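Local coordinates for protein 6-phosphogluconate dehydrogenase (Decarboxylating) (Geobacter metallireducens, PDB 4E21) that probably catalyses the NADP-dependent oxidative decarboxylation of 6-phosphogluconate in the pentose phosphate pathway, at residues Met23-Met37 against Phe75-Val89. Residues are numbered along the deposited sequence; the frame is centred on the assembly and turned at random.
Sequences MQIGMIGLGRMGADM and FCAKLVKPRVVWLMV
Strand 24-28 pairs in parallel with strand 84-87 through a ladder in which Gly26 N bonds to Val84 O, Trp86 N to Gly26 O, Ile28 N to Trp86 O and Met88 N to Ile28 O, the last at 2.9 Å. This is the core of a Rossmann-type dinucleotide-binding domain: Gly29, Gly31 and Gly34 fit the GxGxxG pattern of the turn into helix 32-43, consistent with NADP binding. A water weakly bound to Gly29 O and Gly31 N also accepts from Gly34 N and donates to Met88 O, tying the turn to Met88, just past strand 84-87.

Polar side-chain contacts gather at Gln24. With CG anti to the backbone N (chi1 -175°) and the chain extended, its amide reaches the backbone of Lys78-Val80, ahead of strand 84-87: Gln24 NE2 donates to Lys78 O at 3.0 Å, while Gln24 OE1 accepts from Val80 N at 3.1 Å and from a second water shared with Val80 O. Leu79 CD2 rests 3.6 Å from Gln24 CD. A leucine in place of Gln24 would probably leave Lys78 O and Val80 N without their amide partners, and the water on Val80 O without its bond to OE1.

Apolar contacts occupy both sides of the sheet. On the side of Gly26 and Ile28, Phe75 turns its ring edge to Gly26 C and Met27 N, and its CZ lies 3.5 Å from Gly26 CA, in space that a side chain there would fill. Ile28 CG1 sits over one face of the Phe75 ring, 4.1 Å from the centroid, a CH-pi contact; CD1 meets Leu87 CD2, and Met101 of helix 94-101 packs beyond. On the other side, two selenomethionines make oblique Met-aromatic contacts with Trp86, with Leu173 of helix 167-173 touching both Trp86 and Met37. Met27 SE approaches Trp86 CD1 at 3.6 Å; Met37 SE also lies obliquely to the indole, while the methyl Met37 CE touches Trp86 CZ2 at 3.4 Å.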
loop_
_atom_site.group_PDB
_atom_site.type_symbol
_atom_site.label_atom_id
_atom_site.label_comp_id
_atom_site.label_asym_id
_atom_site.label_seq_id
_atom_site.Cartn_x
_atom_site.Cartn_y
_atom_site.Cartn_z
HETATM N N MSE B 23 -49.054 3.397 0.533
HETATM C CA MSE B 23 -48.889 2.896 1.886
HETATM C C MSE B 23 -48.706 3.959 2.969
HETATM O O MSE B 23 -48.365 5.116 2.700
HETATM C CB MSE B 23 -47.718 1.913 1.921
HETATM C CG MSE B 23 -47.915 0.711 1.005
HETATM SE SE MSE B 23 -46.480 -0.641 1.046
HETATM C CE MSE B 23 -46.697 -1.300 2.882
ATOM N N GLN B 24 -48.945 3.546 4.206
ATOM C CA GLN B 24 -48.653 4.387 5.353
ATOM C C GLN B 24 -47.313 3.956 5.910
ATOM O O GLN B 24 -47.097 2.770 6.165
ATOM C CB GLN B 24 -49.722 4.239 6.433
ATOM C CG GLN B 24 -49.520 5.174 7.597
ATOM C CD GLN B 24 -50.524 4.931 8.709
ATOM O OE1 GLN B 24 -50.958 3.801 8.930
ATOM N NE2 GLN B 24 -50.898 5.996 9.416
ATOM N N ILE B 25 -46.420 4.921 6.088
ATOM C CA ILE B 25 -45.073 4.660 6.540
ATOM C C ILE B 25 -44.804 5.600 7.698
ATOM O O ILE B 25 -45.012 6.811 7.584
ATOM C CB ILE B 25 -44.031 4.963 5.413
ATOM C CG1 ILE B 25 -44.132 3.951 4.269
ATOM C CG2 ILE B 25 -42.619 4.984 5.954
ATOM C CD1 ILE B 25 -45.257 4.253 3.265
ATOM N N GLY B 26 -44.348 5.055 8.816
ATOM C CA GLY B 26 -43.886 5.896 9.897
ATOM C C GLY B 26 -42.392 6.075 9.724
ATOM O O GLY B 26 -41.695 5.139 9.330
HETATM N N MSE B 27 -41.897 7.274 10.016
HETATM C CA MSE B 27 -40.478 7.574 9.886
HETATM C C MSE B 27 -39.999 8.143 11.200
HETATM O O MSE B 27 -40.561 9.123 11.694
HETATM C CB MSE B 27 -40.276 8.599 8.778
HETATM C CG MSE B 27 -38.857 9.131 8.610
HETATM SE SE MSE B 27 -37.612 7.802 7.918
HETATM C CE MSE B 27 -36.604 7.644 9.522
ATOM N N ILE B 28 -38.977 7.529 11.785
ATOM C CA ILE B 28 -38.382 8.086 12.994
ATOM C C ILE B 28 -36.977 8.550 12.682
ATOM O O ILE B 28 -36.192 7.794 12.109
ATOM C CB ILE B 28 -38.270 7.051 14.131
ATOM C CG1 ILE B 28 -39.646 6.570 14.584
ATOM C CG2 ILE B 28 -37.486 7.630 15.300
ATOM C CD1 ILE B 28 -39.571 5.465 15.651
ATOM N N GLY B 29 -36.639 9.770 13.089
ATOM C CA GLY B 29 -35.343 10.346 12.761
ATOM C C GLY B 29 -35.526 11.320 11.615
ATOM O O GLY B 29 -35.644 10.917 10.453
ATOM N N LEU B 30 -35.568 12.607 11.951
ATOM C CA LEU B 30 -36.020 13.619 11.007
ATOM C C LEU B 30 -34.901 14.591 10.678
ATOM O O LEU B 30 -35.133 15.791 10.518
ATOM C CB LEU B 30 -37.232 14.372 11.563
ATOM C CG LEU B 30 -38.491 13.564 11.869
ATOM C CD1 LEU B 30 -39.627 14.523 12.101
ATOM C CD2 LEU B 30 -38.831 12.615 10.729
ATOM N N GLY B 31 -33.684 14.061 10.608
ATOM C CA GLY B 31 -32.569 14.793 10.040
ATOM C C GLY B 31 -32.729 14.894 8.531
ATOM O O GLY B 31 -33.753 14.488 7.957
ATOM N N ARG B 32 -31.704 15.424 7.880
ATOM C CA ARG B 32 -31.784 15.706 6.453
ATOM C C ARG B 32 -32.259 14.488 5.661
ATOM O O ARG B 32 -33.166 14.593 4.825
ATOM C CB ARG B 32 -30.429 16.222 5.941
ATOM C CG ARG B 32 -30.373 16.507 4.450
ATOM C CD ARG B 32 -31.437 17.512 4.012
ATOM N NE ARG B 32 -31.494 17.598 2.550
ATOM C CZ ARG B 32 -30.730 18.408 1.816
ATOM N NH1 ARG B 32 -29.864 19.219 2.416
ATOM N NH2 ARG B 32 -30.834 18.409 0.484
HETATM N N MSE B 33 -31.654 13.335 5.925
HETATM C CA MSE B 33 -31.970 12.123 5.171
HETATM C C MSE B 33 -33.401 11.625 5.427
HETATM O O MSE B 33 -34.137 11.314 4.478
HETATM C CB MSE B 33 -30.945 11.026 5.463
HETATM C CG MSE B 33 -29.543 11.296 4.898
HETATM SE SE MSE B 33 -29.606 11.307 2.966
HETATM C CE MSE B 33 -29.771 9.381 2.681
ATOM N N GLY B 34 -33.799 11.567 6.699
ATOM C CA GLY B 34 -35.142 11.121 7.059
ATOM C C GLY B 34 -36.230 12.033 6.507
ATOM O O GLY B 34 -37.220 11.567 5.922
ATOM N N ALA B 35 -36.034 13.342 6.674
ATOM C CA ALA B 35 -36.952 14.340 6.133
ATOM C C ALA B 35 -37.103 14.217 4.604
ATOM O O ALA B 35 -38.218 14.285 4.075
ATOM C CB ALA B 35 -36.499 15.731 6.527
ATOM N N ASP B 36 -35.980 14.015 3.913
ATOM C CA ASP B 36 -35.958 13.917 2.452
ATOM C C ASP B 36 -36.668 12.691 1.906
ATOM O O ASP B 36 -37.315 12.749 0.857
ATOM C CB ASP B 36 -34.512 13.929 1.932
ATOM C CG ASP B 36 -33.974 15.326 1.766
ATOM O OD1 ASP B 36 -34.789 16.271 1.887
ATOM O OD2 ASP B 36 -32.756 15.480 1.511
HETATM N N MSE B 37 -36.536 11.570 2.609
HETATM C CA MSE B 37 -37.212 10.349 2.185
HETATM C C MSE B 37 -38.708 10.480 2.417
HETATM O O MSE B 37 -39.494 9.974 1.626
HETATM C CB MSE B 37 -36.654 9.125 2.903
HETATM C CG MSE B 37 -35.156 9.024 2.781
HETATM SE SE MSE B 37 -34.416 7.512 3.727
HETATM C CE MSE B 37 -34.644 6.152 2.361
ATOM N N PHE B 75 -47.154 8.012 18.111
ATOM C CA PHE B 75 -46.610 7.529 16.858
ATOM C C PHE B 75 -47.158 6.133 16.546
ATOM O O PHE B 75 -47.781 5.920 15.512
ATOM C CB PHE B 75 -45.081 7.514 16.924
ATOM C CG PHE B 75 -44.421 6.998 15.688
ATOM C CD1 PHE B 75 -44.301 7.806 14.556
ATOM C CD2 PHE B 75 -43.898 5.714 15.650
ATOM C CE1 PHE B 75 -43.672 7.346 13.395
ATOM C CE2 PHE B 75 -43.259 5.238 14.498
ATOM C CZ PHE B 75 -43.150 6.059 13.360
ATOM N N CYS B 76 -46.938 5.176 17.435
ATOM C CA CYS B 76 -47.425 3.817 17.179
ATOM C C CYS B 76 -48.947 3.762 17.084
ATOM O O CYS B 76 -49.517 3.019 16.259
ATOM C CB CYS B 76 -46.924 2.862 18.245
ATOM S SG CYS B 76 -45.156 2.672 18.147
ATOM N N ALA B 77 -49.589 4.570 17.924
ATOM C CA ALA B 77 -51.037 4.684 17.929
ATOM C C ALA B 77 -51.572 5.080 16.550
ATOM O O ALA B 77 -52.604 4.555 16.105
ATOM C CB ALA B 77 -51.465 5.697 18.968
ATOM N N LYS B 78 -50.857 5.996 15.887
ATOM C CA LYS B 78 -51.304 6.578 14.630
ATOM C C LYS B 78 -51.050 5.667 13.437
ATOM O O LYS B 78 -51.595 5.891 12.349
ATOM C CB LYS B 78 -50.601 7.908 14.394
ATOM C CG LYS B 78 -51.135 9.065 15.200
ATOM C CD LYS B 78 -50.567 10.366 14.675
ATOM C CE LYS B 78 -51.475 11.551 14.983
ATOM N NZ LYS B 78 -51.034 12.751 14.204
ATOM N N LEU B 79 -50.205 4.656 13.624
ATOM C CA LEU B 79 -49.886 3.738 12.533
ATOM C C LEU B 79 -50.769 2.490 12.585
ATOM O O LEU B 79 -50.723 1.716 13.545
ATOM C CB LEU B 79 -48.401 3.357 12.535
ATOM C CG LEU B 79 -47.395 4.475 12.225
ATOM C CD1 LEU B 79 -45.998 3.936 12.315
ATOM C CD2 LEU B 79 -47.618 5.123 10.861
ATOM N N VAL B 80 -51.570 2.313 11.539
ATOM C CA VAL B 80 -52.483 1.180 11.398
ATOM C C VAL B 80 -51.725 -0.135 11.173
ATOM O O VAL B 80 -50.779 -0.183 10.406
ATOM C CB VAL B 80 -53.484 1.460 10.237
ATOM C CG1 VAL B 80 -54.319 0.220 9.889
ATOM C CG2 VAL B 80 -54.387 2.638 10.591
ATOM N N LYS B 81 -52.129 -1.203 11.853
ATOM C CA LYS B 81 -51.443 -2.493 11.746
ATOM C C LYS B 81 -51.855 -3.247 10.489
ATOM O O LYS B 81 -52.992 -3.110 10.058
ATOM C CB LYS B 81 -51.739 -3.334 12.978
ATOM C CG LYS B 81 -51.272 -2.689 14.278
ATOM C CD LYS B 81 -51.633 -3.543 15.492
ATOM C CE LYS B 81 -53.124 -3.399 15.847
ATOM N NZ LYS B 81 -53.495 -4.130 17.070
ATOM N N PRO B 82 -50.925 -4.015 9.869
ATOM C CA PRO B 82 -49.499 -4.160 10.203
ATOM C C PRO B 82 -48.757 -2.872 9.887
ATOM O O PRO B 82 -49.001 -2.253 8.857
ATOM C CB PRO B 82 -49.000 -5.259 9.252
ATOM C CG PRO B 82 -50.171 -5.721 8.461
ATOM C CD PRO B 82 -51.254 -4.686 8.601
ATOM N N ARG B 83 -47.861 -2.466 10.769
ATOM C CA ARG B 83 -47.172 -1.202 10.595
ATOM C C ARG B 83 -45.941 -1.352 9.730
ATOM O O ARG B 83 -45.374 -2.438 9.644
ATOM C CB ARG B 83 -46.750 -0.654 11.942
ATOM C CG ARG B 83 -47.890 -0.389 12.848
ATOM C CD ARG B 83 -47.364 0.136 14.146
ATOM N NE ARG B 83 -48.430 0.503 15.059
ATOM C CZ ARG B 83 -48.902 -0.290 16.018
ATOM N NH1 ARG B 83 -48.416 -1.509 16.182
ATOM N NH2 ARG B 83 -49.860 0.151 16.816
ATOM N N VAL B 84 -45.554 -0.252 9.081
ATOM C CA VAL B 84 -44.243 -0.127 8.446
ATOM C C VAL B 84 -43.466 1.032 9.078
ATOM O O VAL B 84 -43.819 2.202 8.885
ATOM C CB VAL B 84 -44.358 0.100 6.947
ATOM C CG1 VAL B 84 -42.980 0.538 6.362
ATOM C CG2 VAL B 84 -44.835 -1.165 6.292
ATOM N N VAL B 85 -42.419 0.710 9.837
ATOM C CA VAL B 85 -41.649 1.734 10.547
ATOM C C VAL B 85 -40.206 1.861 10.038
ATOM O O VAL B 85 -39.435 0.913 10.125
ATOM C CB VAL B 85 -41.612 1.472 12.070
ATOM C CG1 VAL B 85 -40.867 2.614 12.803
ATOM C CG2 VAL B 85 -43.026 1.269 12.618
ATOM N N TRP B 86 -39.848 3.038 9.533
ATOM C CA TRP B 86 -38.502 3.296 9.017
ATOM C C TRP B 86 -37.668 4.097 10.022
ATOM O O TRP B 86 -38.125 5.131 10.526
ATOM C CB TRP B 86 -38.603 4.052 7.698
ATOM C CG TRP B 86 -37.363 4.029 6.856
ATOM C CD1 TRP B 86 -36.166 4.634 7.138
ATOM C CD2 TRP B 86 -37.203 3.403 5.574
ATOM N NE1 TRP B 86 -35.277 4.419 6.113
ATOM C CE2 TRP B 86 -35.883 3.662 5.146
ATOM C CE3 TRP B 86 -38.041 2.634 4.756
ATOM C CZ2 TRP B 86 -35.385 3.181 3.938
ATOM C CZ3 TRP B 86 -37.553 2.168 3.557
ATOM C CH2 TRP B 86 -36.234 2.440 3.157
ATOM N N LEU B 87 -36.467 3.607 10.344
ATOM C CA LEU B 87 -35.548 4.330 11.230
ATOM C C LEU B 87 -34.436 5.005 10.420
ATOM O O LEU B 87 -33.798 4.365 9.589
ATOM C CB LEU B 87 -34.924 3.406 12.287
ATOM C CG LEU B 87 -35.826 2.518 13.163
ATOM C CD1 LEU B 87 -34.998 1.631 14.075
ATOM C CD2 LEU B 87 -36.787 3.345 14.012
HETATM N N MSE B 88 -34.235 6.300 10.656
HETATM C CA MSE B 88 -33.085 7.049 10.147
HETATM C C MSE B 88 -32.456 7.785 11.326
HETATM O O MSE B 88 -32.306 9.009 11.299
HETATM C CB MSE B 88 -33.474 8.069 9.068
HETATM C CG MSE B 88 -33.666 7.519 7.664
HETATM SE SE MSE B 88 -32.304 6.215 7.117
HETATM C CE MSE B 88 -32.131 6.665 5.264
ATOM N N VAL B 89 -32.116 7.032 12.366
ATOM C CA VAL B 89 -31.438 7.588 13.532
ATOM C C VAL B 89 -29.942 7.222 13.525
ATOM O O VAL B 89 -29.507 6.376 12.741
ATOM C CB VAL B 89 -32.100 7.101 14.842
ATOM C CG1 VAL B 89 -33.547 7.536 14.888
ATOM C CG2 VAL B 89 -32.020 5.593 14.969
HETATM O O HOH W 1 -49.354 1.532 8.644
HETATM O O HOH W 2 -32.433 11.554 9.648
#